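Local coordinates for protein Pbp related beta-lactamase (Pyrococcus abyssi, PDB 2QMI) that is probably a serine peptidase of the penicillin-binding protein and beta-lactamase family that assembles into a self-compartmentalizing octamer, at residues 53-65 with 302-314. Sequence-based numbering, arbitrary orientation.
Sequences TIYGIGSITKSFT and HSGSVGMYTGYIG
The probable active site of a serine beta-lactamase fold takes shape here, where the SxxK turn leading into helix 61-74 lies against the hairpin of strands 297-305 and 310-316. Ser59, the probable nucleophile, sets its CB 3.4 Å from Ser303 O and 3.5 Å from CE1 of His302, while its carbonyl O sits over one face of that imidazole, offset toward the rim. ND1 of His302 donates to Ser303 O at 2.6 Å, the oxygen almost in the ring plane, which helps set the turn of the ring. In relatives this strand carries a K(T/S)G-type motif, here with His302 probably in the lysine's place.

Behind the serine, Ile60 lies across the two strands. With CG1 anti to the carbonyl carbon and the chain extended beyond it (chi2 179°), CD1 comes 3.4 Å from Tyr312 N; CG2 meets CD1 of Ile313 at 3.5 Å. Lacking a side chain that would run into Ile57 O, Gly304 can bring its own CA into a C-H...O contact with that oxygen (3.4 Å). Farther along, Gly56 N lies 3.6 Å from CG of Tyr309, over one ring face. Van der Waals and C-H...O approaches, many to backbone atoms, thus position the turn bearing Ser59 beside strand 297-305. Tyr160 hydrogen-bonds both Ser59 OG and Lys62 NZ, consistent with a linked serine-lysine-tyrosine site; Asn162 and Asp234 O also grip the lysine.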
loop_
_atom_site.group_PDB
_atom_site.type_symbol
_atom_site.label_atom_id
_atom_site.label_comp_id
_atom_site.label_asym_id
_atom_site.label_seq_id
_atom_site.Cartn_x
_atom_site.Cartn_y
_atom_site.Cartn_z
ATOM N N THR A 53 -41.286 -16.578 11.594
ATOM C CA THR A 53 -39.838 -16.797 11.471
ATOM C C THR A 53 -39.126 -17.101 12.792
ATOM O O THR A 53 -39.387 -16.487 13.828
ATOM C CB THR A 53 -39.136 -15.602 10.745
ATOM O OG1 THR A 53 -37.712 -15.806 10.733
ATOM C CG2 THR A 53 -39.435 -14.312 11.433
ATOM N N ILE A 54 -38.224 -18.070 12.736
ATOM C CA ILE A 54 -37.475 -18.506 13.899
ATOM C C ILE A 54 -36.079 -17.885 14.006
ATOM O O ILE A 54 -35.324 -17.853 13.035
ATOM C CB ILE A 54 -37.383 -20.051 13.897
ATOM C CG1 ILE A 54 -38.724 -20.624 14.373
ATOM C CG2 ILE A 54 -36.231 -20.529 14.759
ATOM C CD1 ILE A 54 -38.837 -22.120 14.262
ATOM N N TYR A 55 -35.760 -17.390 15.204
ATOM C CA TYR A 55 -34.467 -16.773 15.498
ATOM C C TYR A 55 -33.912 -17.410 16.762
ATOM O O TYR A 55 -34.624 -18.110 17.480
ATOM C CB TYR A 55 -34.605 -15.278 15.807
ATOM C CG TYR A 55 -35.322 -14.420 14.796
ATOM C CD1 TYR A 55 -34.629 -13.459 14.058
ATOM C CD2 TYR A 55 -36.706 -14.496 14.649
ATOM C CE1 TYR A 55 -35.302 -12.585 13.202
ATOM C CE2 TYR A 55 -37.389 -13.633 13.802
ATOM C CZ TYR A 55 -36.688 -12.678 13.079
ATOM O OH TYR A 55 -37.370 -11.830 12.235
ATOM N N GLY A 56 -32.640 -17.146 17.042
ATOM C CA GLY A 56 -32.051 -17.651 18.267
ATOM C C GLY A 56 -32.487 -16.640 19.316
ATOM O O GLY A 56 -32.626 -15.457 18.996
ATOM N N ILE A 57 -32.707 -17.063 20.557
ATOM C CA ILE A 57 -33.154 -16.107 21.564
ATOM C C ILE A 57 -32.122 -15.803 22.638
ATOM O O ILE A 57 -32.329 -14.920 23.467
ATOM C CB ILE A 57 -34.473 -16.573 22.241
ATOM C CG1 ILE A 57 -34.217 -17.779 23.146
ATOM C CG2 ILE A 57 -35.493 -16.936 21.173
ATOM C CD1 ILE A 57 -35.423 -18.164 23.989
ATOM N N GLY A 58 -31.011 -16.533 22.617
ATOM C CA GLY A 58 -29.965 -16.312 23.600
ATOM C C GLY A 58 -30.385 -16.457 25.052
ATOM O O GLY A 58 -31.160 -17.339 25.404
ATOM N N SER A 59 -29.873 -15.570 25.897
ATOM C CA SER A 59 -30.159 -15.588 27.325
ATOM C C SER A 59 -31.623 -15.592 27.738
ATOM O O SER A 59 -31.920 -15.711 28.924
ATOM C CB SER A 59 -29.455 -14.419 28.017
ATOM O OG SER A 59 -28.061 -14.630 28.057
ATOM N N ILE A 60 -32.543 -15.444 26.790
ATOM C CA ILE A 60 -33.952 -15.477 27.165
ATOM C C ILE A 60 -34.230 -16.924 27.564
ATOM O O ILE A 60 -35.224 -17.232 28.226
ATOM C CB ILE A 60 -34.870 -15.043 26.002
ATOM C CG1 ILE A 60 -34.555 -13.594 25.620
ATOM C CG2 ILE A 60 -36.342 -15.160 26.418
ATOM C CD1 ILE A 60 -35.381 -13.059 24.461
ATOM N N THR A 61 -33.312 -17.804 27.168
ATOM C CA THR A 61 -33.397 -19.223 27.492
ATOM C C THR A 61 -33.265 -19.366 29.009
ATOM O O THR A 61 -33.845 -20.273 29.597
ATOM C CB THR A 61 -32.248 -20.045 26.821
ATOM O OG1 THR A 61 -32.313 -19.909 25.394
ATOM C CG2 THR A 61 -32.368 -21.523 27.179
ATOM N N LYS A 62 -32.507 -18.467 29.639
ATOM C CA LYS A 62 -32.310 -18.531 31.085
ATOM C C LYS A 62 -33.616 -18.596 31.883
ATOM O O LYS A 62 -33.692 -19.315 32.882
ATOM C CB LYS A 62 -31.457 -17.358 31.575
ATOM C CG LYS A 62 -29.960 -17.486 31.240
ATOM C CD LYS A 62 -29.140 -16.376 31.899
ATOM C CE LYS A 62 -27.652 -16.482 31.582
ATOM N NZ LYS A 62 -27.349 -16.326 30.130
ATOM N N SER A 63 -34.644 -17.859 31.455
ATOM C CA SER A 63 -35.914 -17.906 32.178
ATOM C C SER A 63 -36.478 -19.335 32.164
ATOM O O SER A 63 -37.036 -19.804 33.157
ATOM C CB SER A 63 -36.925 -16.904 31.590
ATOM O OG SER A 63 -37.232 -17.157 30.228
ATOM N N PHE A 64 -36.311 -20.032 31.043
ATOM C CA PHE A 64 -36.781 -21.406 30.920
ATOM C C PHE A 64 -36.044 -22.298 31.919
ATOM O O PHE A 64 -36.657 -23.077 32.636
ATOM C CB PHE A 64 -36.540 -21.913 29.498
ATOM C CG PHE A 64 -37.442 -21.297 28.480
ATOM C CD1 PHE A 64 -38.539 -21.999 27.988
ATOM C CD2 PHE A 64 -37.197 -20.018 28.002
ATOM C CE1 PHE A 64 -39.379 -21.436 27.031
ATOM C CE2 PHE A 64 -38.030 -19.446 27.046
ATOM C CZ PHE A 64 -39.123 -20.158 26.560
ATOM N N THR A 65 -34.723 -22.171 31.963
ATOM C CA THR A 65 -33.913 -22.951 32.878
ATOM C C THR A 65 -34.369 -22.712 34.317
ATOM O O THR A 65 -34.443 -23.651 35.115
ATOM C CB THR A 65 -32.424 -22.575 32.760
ATOM O OG1 THR A 65 -31.934 -22.949 31.468
ATOM C CG2 THR A 65 -31.603 -23.279 33.839
ATOM N N HIS A 302 -36.016 -9.937 29.995
ATOM C CA HIS A 302 -34.638 -10.376 29.853
ATOM C C HIS A 302 -34.284 -10.317 28.376
ATOM O O HIS A 302 -35.100 -10.660 27.512
ATOM C CB HIS A 302 -34.477 -11.811 30.374
ATOM C CG HIS A 302 -33.078 -12.153 30.786
ATOM N ND1 HIS A 302 -32.034 -12.222 29.891
ATOM C CD2 HIS A 302 -32.542 -12.381 32.008
ATOM C CE1 HIS A 302 -30.914 -12.471 30.546
ATOM N NE2 HIS A 302 -31.195 -12.570 31.832
ATOM N N SER A 303 -33.072 -9.853 28.096
ATOM C CA SER A 303 -32.580 -9.749 26.736
ATOM C C SER A 303 -31.737 -10.975 26.457
ATOM O O SER A 303 -31.417 -11.743 27.372
ATOM C CB SER A 303 -31.714 -8.499 26.577
ATOM O OG SER A 303 -30.671 -8.506 27.535
ATOM N N GLY A 304 -31.383 -11.151 25.188
ATOM C CA GLY A 304 -30.564 -12.279 24.791
ATOM C C GLY A 304 -29.727 -11.974 23.568
ATOM O O GLY A 304 -30.152 -11.246 22.675
ATOM N N SER A 305 -28.523 -12.527 23.522
ATOM C CA SER A 305 -27.657 -12.305 22.380
ATOM C C SER A 305 -26.671 -13.440 22.148
ATOM O O SER A 305 -26.031 -13.920 23.081
ATOM C CB SER A 305 -26.876 -11.005 22.551
ATOM O OG SER A 305 -25.925 -10.879 21.509
ATOM N N VAL A 306 -26.563 -13.876 20.899
ATOM C CA VAL A 306 -25.614 -14.920 20.549
ATOM C C VAL A 306 -24.734 -14.395 19.415
ATOM O O VAL A 306 -24.127 -15.161 18.664
ATOM C CB VAL A 306 -26.324 -16.226 20.124
ATOM C CG1 VAL A 306 -26.652 -17.045 21.353
ATOM C CG2 VAL A 306 -27.601 -15.910 19.373
ATOM N N GLY A 307 -24.672 -13.070 19.310
ATOM C CA GLY A 307 -23.866 -12.447 18.282
ATOM C C GLY A 307 -24.625 -12.141 17.006
ATOM O O GLY A 307 -24.872 -10.976 16.699
ATOM N N MET A 308 -25.000 -13.177 16.260
ATOM C CA MET A 308 -25.725 -12.974 15.011
ATOM C C MET A 308 -27.249 -12.930 15.179
ATOM O O MET A 308 -27.963 -12.684 14.216
ATOM C CB MET A 308 -25.346 -14.054 13.983
ATOM C CG MET A 308 -25.968 -15.418 14.213
ATOM S SD MET A 308 -25.215 -16.345 15.547
ATOM C CE MET A 308 -26.107 -15.853 16.828
ATOM N N TYR A 309 -27.739 -13.197 16.391
ATOM C CA TYR A 309 -29.178 -13.142 16.687
ATOM C C TYR A 309 -29.298 -12.478 18.053
ATOM O O TYR A 309 -28.457 -12.701 18.915
ATOM C CB TYR A 309 -29.811 -14.541 16.814
ATOM C CG TYR A 309 -29.833 -15.423 15.585
ATOM C CD1 TYR A 309 -30.675 -15.150 14.500
ATOM C CD2 TYR A 309 -29.038 -16.564 15.526
ATOM C CE1 TYR A 309 -30.713 -16.004 13.386
ATOM C CE2 TYR A 309 -29.070 -17.418 14.426
ATOM C CZ TYR A 309 -29.900 -17.139 13.364
ATOM O OH TYR A 309 -29.894 -18.000 12.287
ATOM N N THR A 310 -30.333 -11.665 18.249
ATOM C CA THR A 310 -30.571 -11.019 19.541
ATOM C C THR A 310 -32.076 -10.979 19.786
ATOM O O THR A 310 -32.862 -11.124 18.855
ATOM C CB THR A 310 -30.013 -9.565 19.614
ATOM O OG1 THR A 310 -30.709 -8.726 18.688
ATOM C CG2 THR A 310 -28.523 -9.546 19.307
ATOM N N GLY A 311 -32.474 -10.795 21.040
ATOM C CA GLY A 311 -33.889 -10.752 21.343
ATOM C C GLY A 311 -34.208 -10.183 22.709
ATOM O O GLY A 311 -33.307 -9.872 23.492
ATOM N N TYR A 312 -35.500 -10.042 22.988
ATOM C CA TYR A 312 -35.963 -9.523 24.264
ATOM C C TYR A 312 -37.437 -9.863 24.475
ATOM O O TYR A 312 -38.223 -9.874 23.530
ATOM C CB TYR A 312 -35.805 -8.005 24.320
ATOM C CG TYR A 312 -36.148 -7.408 25.664
ATOM C CD1 TYR A 312 -35.228 -7.432 26.713
ATOM C CD2 TYR A 312 -37.401 -6.835 25.897
ATOM C CE1 TYR A 312 -35.541 -6.898 27.958
ATOM C CE2 TYR A 312 -37.727 -6.300 27.138
ATOM C CZ TYR A 312 -36.792 -6.332 28.165
ATOM O OH TYR A 312 -37.098 -5.795 29.395
ATOM N N ILE A 313 -37.795 -10.161 25.717
ATOM C CA ILE A 313 -39.176 -10.441 26.066
ATOM C C ILE A 313 -39.394 -9.666 27.351
ATOM O O ILE A 313 -38.472 -9.512 28.149
ATOM C CB ILE A 313 -39.469 -11.962 26.329
ATOM C CG1 ILE A 313 -38.722 -12.442 27.573
ATOM C CG2 ILE A 313 -39.113 -12.794 25.096
ATOM C CD1 ILE A 313 -39.147 -13.822 28.036
ATOM N N GLY A 314 -40.604 -9.155 27.530
ATOM C CA GLY A 314 -40.916 -8.397 28.725
ATOM C C GLY A 314 -42.419 -8.328 28.911
ATOM O O GLY A 314 -43.180 -8.433 27.950
#